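Local coordinates for D-alanine--D-alanine ligase (Coxiella burnetii, PDB 3TQT), which probably catalyses the ATP-dependent joining of two D-alanines into D-alanyl-D-alanine, a building block of the bacterial peptidoglycan wall, at residues D142-T146 against D157-L161; E168-Q172 against V199-F205. One frame throughout, in Å; residues are numbered along the deposited sequence.

Both contacts involve the four-stranded antiparallel sheet. Contact 1 sets helix 141-150 against its edge strand 159-161; contact 2 joins two helix starts, those of 170-177 and 202-212, that pack on that sheet. Their centres lie about 18 Å apart, yet they touch directly: H159 CD2 is 3.9 Å from V170 CG1, and L161 CD1 is 4.1 Å from F205 CZ. Contact 1 is nearer the chemistry: the nearest side-chain atoms of K145 and E222, in the predicted ATP site, are about 3 Å apart. Residues 199-205 also fall within that predicted range, but contact 2 lies away from the site itself, its centre about 31 Å from that of the chain, against 18 Å for contact 1.

Contact 1. Residues D142-T146 against D157-L161; sequences DLTKT and DWHTL
D142 reaches T160 through its carboxylate, and the one hydrogen bond between the two segments runs from T160 OG1 to D142 OD2 at 2.7 Å. D142 OD2 accepts through its anti lone pair, the one turned away from OD1. The two side chains cross at about a right angle; with CG between its own N and carbonyl carbon (chi1 60°), D142 turns its carboxylate to T160 while CB stays beside the indole, 3.6 Å from W158 NE1. OD1 is left for a salt bridge with R218, so both carboxylate oxygens are engaged and the group's rotation is restrained; these partners would be expected to favour the charged form. One turn on, K145 lies over a face of the indole. Its CB sits 3.6 Å from the centroid of the six-membered ring, only 10° off the normal, a CH-pi contact, and CD follows at 3.7 Å from W158 CE3. Beyond CG the lysine chain is extended, running past the indole in the opposite sense and delivering NZ to a salt bridge with E222 and hydrogen bonds to V156 O and N315 OD1. T146 closes the row: its OG1 approaches W158 CZ2 to 3.5 Å and donates at 2.9 Å to D142 O. That carbonyl also accepts from T146 N, the two donors arriving from opposite faces of its plane. T160 OG1 lies at the indole's edge, in plane. In this ATP-grasp ligase, helix 141-150 thus packs beside the edge strand 159-161 of the small antiparallel sheet, with K145 directed to E222 of the predicted ATP site.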
loop_
_atom_site.group_PDB
_atom_site.type_symbol
_atom_site.label_atom_id
_atom_site.label_comp_id
_atom_site.label_asym_id
_atom_site.label_seq_id
_atom_site.Cartn_x
_atom_site.Cartn_y
_atom_site.Cartn_z
ATOM N N ASP A 142 -12.559 6.075 0.195
ATOM C CA ASP A 142 -13.388 5.694 -0.938
ATOM C C ASP A 142 -12.956 4.339 -1.503
ATOM O O ASP A 142 -13.793 3.523 -1.910
ATOM C CB ASP A 142 -13.403 6.780 -2.027
ATOM C CG ASP A 142 -12.002 7.095 -2.604
ATOM O OD1 ASP A 142 -10.964 6.906 -1.920
ATOM O OD2 ASP A 142 -11.957 7.549 -3.762
ATOM N N LEU A 143 -11.649 4.094 -1.504
ATOM C CA LEU A 143 -11.131 2.786 -1.912
ATOM C C LEU A 143 -11.604 1.712 -0.932
ATOM O O LEU A 143 -12.003 0.624 -1.343
ATOM C CB LEU A 143 -9.599 2.807 -2.000
ATOM C CG LEU A 143 -8.893 1.492 -2.331
ATOM C CD1 LEU A 143 -9.423 0.906 -3.649
ATOM C CD2 LEU A 143 -7.374 1.713 -2.371
ATOM N N THR A 144 -11.570 2.020 0.361
ATOM C CA THR A 144 -12.070 1.092 1.374
ATOM C C THR A 144 -13.506 0.700 1.056
ATOM O O THR A 144 -13.856 -0.481 1.021
ATOM C CB THR A 144 -12.091 1.719 2.794
ATOM O OG1 THR A 144 -10.894 2.461 3.026
ATOM C CG2 THR A 144 -12.225 0.626 3.846
ATOM N N LYS A 145 -14.342 1.704 0.814
ATOM C CA LYS A 145 -15.749 1.442 0.542
ATOM C C LYS A 145 -15.953 0.665 -0.743
ATOM O O LYS A 145 -16.868 -0.152 -0.836
ATOM C CB LYS A 145 -16.551 2.742 0.526
ATOM C CG LYS A 145 -16.799 3.285 1.923
ATOM C CD LYS A 145 -17.530 4.613 1.851
ATOM C CE LYS A 145 -17.765 5.162 3.240
ATOM N NZ LYS A 145 -18.755 6.248 3.156
ATOM N N THR A 146 -15.089 0.901 -1.725
ATOM C CA THR A 146 -15.186 0.182 -2.982
ATOM C C THR A 146 -15.009 -1.304 -2.703
ATOM O O THR A 146 -15.776 -2.143 -3.179
ATOM C CB THR A 146 -14.084 0.628 -3.956
ATOM O OG1 THR A 146 -14.307 1.992 -4.325
ATOM C CG2 THR A 146 -14.084 -0.241 -5.214
ATOM N N ASP A 157 -22.955 5.473 1.532
ATOM C CA ASP A 157 -22.678 5.713 0.126
ATOM C C ASP A 157 -21.724 6.883 -0.026
ATOM O O ASP A 157 -21.558 7.686 0.893
ATOM C CB ASP A 157 -23.960 5.946 -0.682
ATOM C CG ASP A 157 -23.735 5.782 -2.191
ATOM O OD1 ASP A 157 -22.752 5.103 -2.589
ATOM O OD2 ASP A 157 -24.530 6.332 -2.986
ATOM N N TRP A 158 -21.078 6.960 -1.183
ATOM C CA TRP A 158 -20.095 8.007 -1.414
ATOM C C TRP A 158 -19.991 8.289 -2.892
ATOM O O TRP A 158 -20.438 7.498 -3.721
ATOM C CB TRP A 158 -18.722 7.589 -0.881
ATOM C CG TRP A 158 -18.013 6.615 -1.784
ATOM C CD1 TRP A 158 -16.962 6.882 -2.620
ATOM C CD2 TRP A 158 -18.313 5.223 -1.950
ATOM N NE1 TRP A 158 -16.581 5.738 -3.279
ATOM C CE2 TRP A 158 -17.399 4.707 -2.892
ATOM C CE3 TRP A 158 -19.270 4.363 -1.392
ATOM C CZ2 TRP A 158 -17.412 3.367 -3.294
ATOM C CZ3 TRP A 158 -19.281 3.038 -1.785
ATOM C CH2 TRP A 158 -18.349 2.548 -2.721
ATOM N N HIS A 159 -19.393 9.422 -3.219
ATOM C CA HIS A 159 -19.074 9.722 -4.602
ATOM C C HIS A 159 -17.717 10.374 -4.668
ATOM O O HIS A 159 -17.507 11.433 -4.096
ATOM C CB HIS A 159 -20.118 10.652 -5.223
ATOM C CG HIS A 159 -19.875 10.908 -6.674
ATOM N ND1 HIS A 159 -20.143 9.970 -7.646
ATOM C CD2 HIS A 159 -19.336 11.973 -7.316
ATOM C CE1 HIS A 159 -19.809 10.456 -8.828
ATOM N NE2 HIS A 159 -19.317 11.669 -8.657
ATOM N N THR A 160 -16.791 9.727 -5.365
ATOM C CA THR A 160 -15.433 10.222 -5.467
ATOM C C THR A 160 -15.345 11.278 -6.571
ATOM O O THR A 160 -15.975 11.141 -7.613
ATOM C CB THR A 160 -14.478 9.068 -5.799
ATOM O OG1 THR A 160 -14.458 8.138 -4.702
ATOM C CG2 THR A 160 -13.058 9.580 -6.078
ATOM N N LEU A 161 -14.578 12.337 -6.322
ATOM C CA LEU A 161 -14.242 13.308 -7.353
ATOM C C LEU A 161 -12.738 13.485 -7.385
ATOM O O LEU A 161 -12.074 13.491 -6.343
ATOM C CB LEU A 161 -14.870 14.674 -7.072
ATOM C CG LEU A 161 -16.364 14.862 -7.309
ATOM C CD1 LEU A 161 -16.744 16.285 -6.935
ATOM C CD2 LEU A 161 -16.722 14.572 -8.764
#

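Contact 2. Residues E168-Q172 against V199-F205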
loop_
_atom_site.group_PDB
_atom_site.type_symbol
_atom_site.label_atom_id
_atom_site.label_comp_id
_atom_site.label_asym_id
_atom_site.label_seq_id
_atom_site.Cartn_x
_atom_site.Cartn_y
_atom_site.Cartn_z
ATOM N N GLU A 168 -19.830 20.689 -11.805
ATOM C CA GLU A 168 -21.188 21.051 -12.182
ATOM C C GLU A 168 -22.068 19.812 -12.332
ATOM O O GLU A 168 -21.636 18.786 -12.866
ATOM C CB GLU A 168 -21.168 21.841 -13.490
ATOM C CG GLU A 168 -20.564 23.237 -13.359
ATOM C CD GLU A 168 -19.044 23.261 -13.536
ATOM O OE1 GLU A 168 -18.439 22.200 -13.792
ATOM O OE2 GLU A 168 -18.457 24.356 -13.414
ATOM N N GLY A 169 -23.297 19.905 -11.836
ATOM C CA GLY A 169 -24.253 18.825 -11.968
ATOM C C GLY A 169 -24.074 17.744 -10.920
ATOM O O GLY A 169 -24.989 16.958 -10.666
ATOM N N VAL A 170 -22.898 17.695 -10.304
ATOM C CA VAL A 170 -22.638 16.654 -9.310
ATOM C C VAL A 170 -23.507 16.821 -8.076
ATOM O O VAL A 170 -24.145 15.870 -7.636
ATOM C CB VAL A 170 -21.160 16.589 -8.899
ATOM C CG1 VAL A 170 -20.955 15.518 -7.813
ATOM C CG2 VAL A 170 -20.307 16.273 -10.116
ATOM N N TYR A 171 -23.516 18.026 -7.520
ATOM C CA TYR A 171 -24.327 18.319 -6.348
ATOM C C TYR A 171 -25.752 17.842 -6.554
ATOM O O TYR A 171 -26.291 17.104 -5.727
ATOM C CB TYR A 171 -24.323 19.814 -6.052
ATOM C CG TYR A 171 -25.083 20.194 -4.808
ATOM C CD1 TYR A 171 -24.635 19.798 -3.557
ATOM C CD2 TYR A 171 -26.248 20.969 -4.880
ATOM C CE1 TYR A 171 -25.323 20.151 -2.408
ATOM C CE2 TYR A 171 -26.945 21.323 -3.738
ATOM C CZ TYR A 171 -26.471 20.908 -2.503
ATOM O OH TYR A 171 -27.138 21.242 -1.353
ATOM N N GLN A 172 -26.353 18.258 -7.668
ATOM C CA GLN A 172 -27.747 17.943 -7.945
ATOM C C GLN A 172 -27.974 16.452 -8.086
ATOM O O GLN A 172 -28.976 15.922 -7.610
ATOM C CB GLN A 172 -28.233 18.650 -9.219
ATOM C CG GLN A 172 -29.743 18.571 -9.371
ATOM C CD GLN A 172 -30.438 19.112 -8.143
ATOM O OE1 GLN A 172 -30.288 20.280 -7.812
ATOM N NE2 GLN A 172 -31.160 18.251 -7.429
ATOM N N VAL A 199 -21.921 20.654 3.699
ATOM C CA VAL A 199 -22.457 21.580 2.716
ATOM C C VAL A 199 -23.968 21.429 2.594
ATOM O O VAL A 199 -24.498 20.319 2.574
ATOM C CB VAL A 199 -21.810 21.396 1.323
ATOM C CG1 VAL A 199 -20.284 21.579 1.401
ATOM C CG2 VAL A 199 -22.156 20.027 0.752
ATOM N N LYS A 200 -24.648 22.562 2.492
ATOM C CA LYS A 200 -26.106 22.602 2.428
ATOM C C LYS A 200 -26.605 23.242 1.130
ATOM O O LYS A 200 -27.803 23.195 0.828
ATOM C CB LYS A 200 -26.659 23.357 3.638
ATOM C CG LYS A 200 -27.899 22.727 4.263
ATOM C CD LYS A 200 -28.513 23.650 5.311
ATOM C CE LYS A 200 -29.559 24.589 4.706
ATOM N NZ LYS A 200 -29.186 25.165 3.374
ATOM N N THR A 201 -25.698 23.845 0.365
ATOM C CA THR A 201 -26.082 24.480 -0.897
ATOM C C THR A 201 -25.126 24.127 -2.030
ATOM O O THR A 201 -24.024 23.660 -1.785
ATOM C CB THR A 201 -26.112 26.026 -0.786
ATOM O OG1 THR A 201 -24.778 26.514 -0.588
ATOM C CG2 THR A 201 -26.996 26.472 0.353
ATOM N N GLU A 202 -25.553 24.373 -3.267
ATOM C CA GLU A 202 -24.702 24.151 -4.436
ATOM C C GLU A 202 -23.417 24.944 -4.301
ATOM O O GLU A 202 -22.327 24.437 -4.559
ATOM C CB GLU A 202 -25.409 24.606 -5.714
ATOM C CG GLU A 202 -24.445 24.839 -6.888
ATOM C CD GLU A 202 -23.989 23.544 -7.517
ATOM O OE1 GLU A 202 -24.859 22.680 -7.744
ATOM O OE2 GLU A 202 -22.770 23.380 -7.778
ATOM N N THR A 203 -23.562 26.205 -3.915
ATOM C CA THR A 203 -22.428 27.103 -3.749
ATOM C C THR A 203 -21.469 26.591 -2.686
ATOM O O THR A 203 -20.260 26.584 -2.887
ATOM C CB THR A 203 -22.893 28.531 -3.387
ATOM O OG1 THR A 203 -23.642 29.075 -4.481
ATOM C CG2 THR A 203 -21.697 29.433 -3.090
ATOM N N GLU A 204 -22.006 26.163 -1.551
ATOM C CA GLU A 204 -21.167 25.602 -0.500
ATOM C C GLU A 204 -20.453 24.381 -1.030
ATOM O O GLU A 204 -19.275 24.158 -0.726
ATOM C CB GLU A 204 -21.988 25.249 0.741
ATOM C CG GLU A 204 -22.346 26.472 1.579
ATOM C CD GLU A 204 -23.262 26.151 2.749
ATOM O OE1 GLU A 204 -23.250 25.001 3.238
ATOM O OE2 GLU A 204 -23.998 27.059 3.177
ATOM N N PHE A 205 -21.168 23.598 -1.836
ATOM C CA PHE A 205 -20.611 22.364 -2.376
ATOM C C PHE A 205 -19.356 22.662 -3.177
ATOM O O PHE A 205 -18.285 22.106 -2.908
ATOM C CB PHE A 205 -21.630 21.643 -3.259
ATOM C CG PHE A 205 -21.060 20.469 -3.999
ATOM C CD1 PHE A 205 -20.769 19.286 -3.336
ATOM C CD2 PHE A 205 -20.819 20.544 -5.359
ATOM C CE1 PHE A 205 -20.248 18.212 -4.019
ATOM C CE2 PHE A 205 -20.296 19.473 -6.048
ATOM C CZ PHE A 205 -20.013 18.303 -5.373
HETATM O O HOH W 1 -22.482 20.788 -8.607
HETATM O O HOH W 2 -26.817 19.709 0.989
HETATM O O HOH W 3 -25.371 20.198 -9.358
#
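Y171 dominates the apolar packing, laying its ring across the first turn of helix 202-212. CG stands anti to the backbone N (chi1 -177°), which carries the ring outward until E202 CA lies over one face, 3.8 Å from the centroid, as a CH-pi contact. On the F205 side, Y171 CD1 meets F205 CB at 3.5 Å, while Y171 CB lies over a face of the F205 ring, 4.0 Å from its centroid, a second CH-pi contact. The two rings meet obliquely, planes 37° apart. V170 CG1 extends this apolar surface by touching F205 CZ at 3.8 Å. In this ATP-grasp fold the helices pack on the small antiparallel sheet, where F205 reaches V185 and L161 while Y171 lies on L183. Capping is the next kind of interaction: T201 is the N-cap of helix 202-212, its OG1 accepting from E204 N at 3.0 Å. Beside this helix start, E204 OE1 accepts a separate hydrogen bond from K200 N, which comes from above the carboxylate plane. Direct polar contact between the segments is slight, a weak hydrogen bond from Y171 OH to K200 O, which may not be the hydroxyl's sole acceptor, since a water also bonds to it. That water links Y171 OH to V199 O, and two others bridge the E202 carboxylate to the start of helix 170-177, donating to OE2 and OE1 while accepting from Y171 N and, at 2.8 Å, from Q172 N.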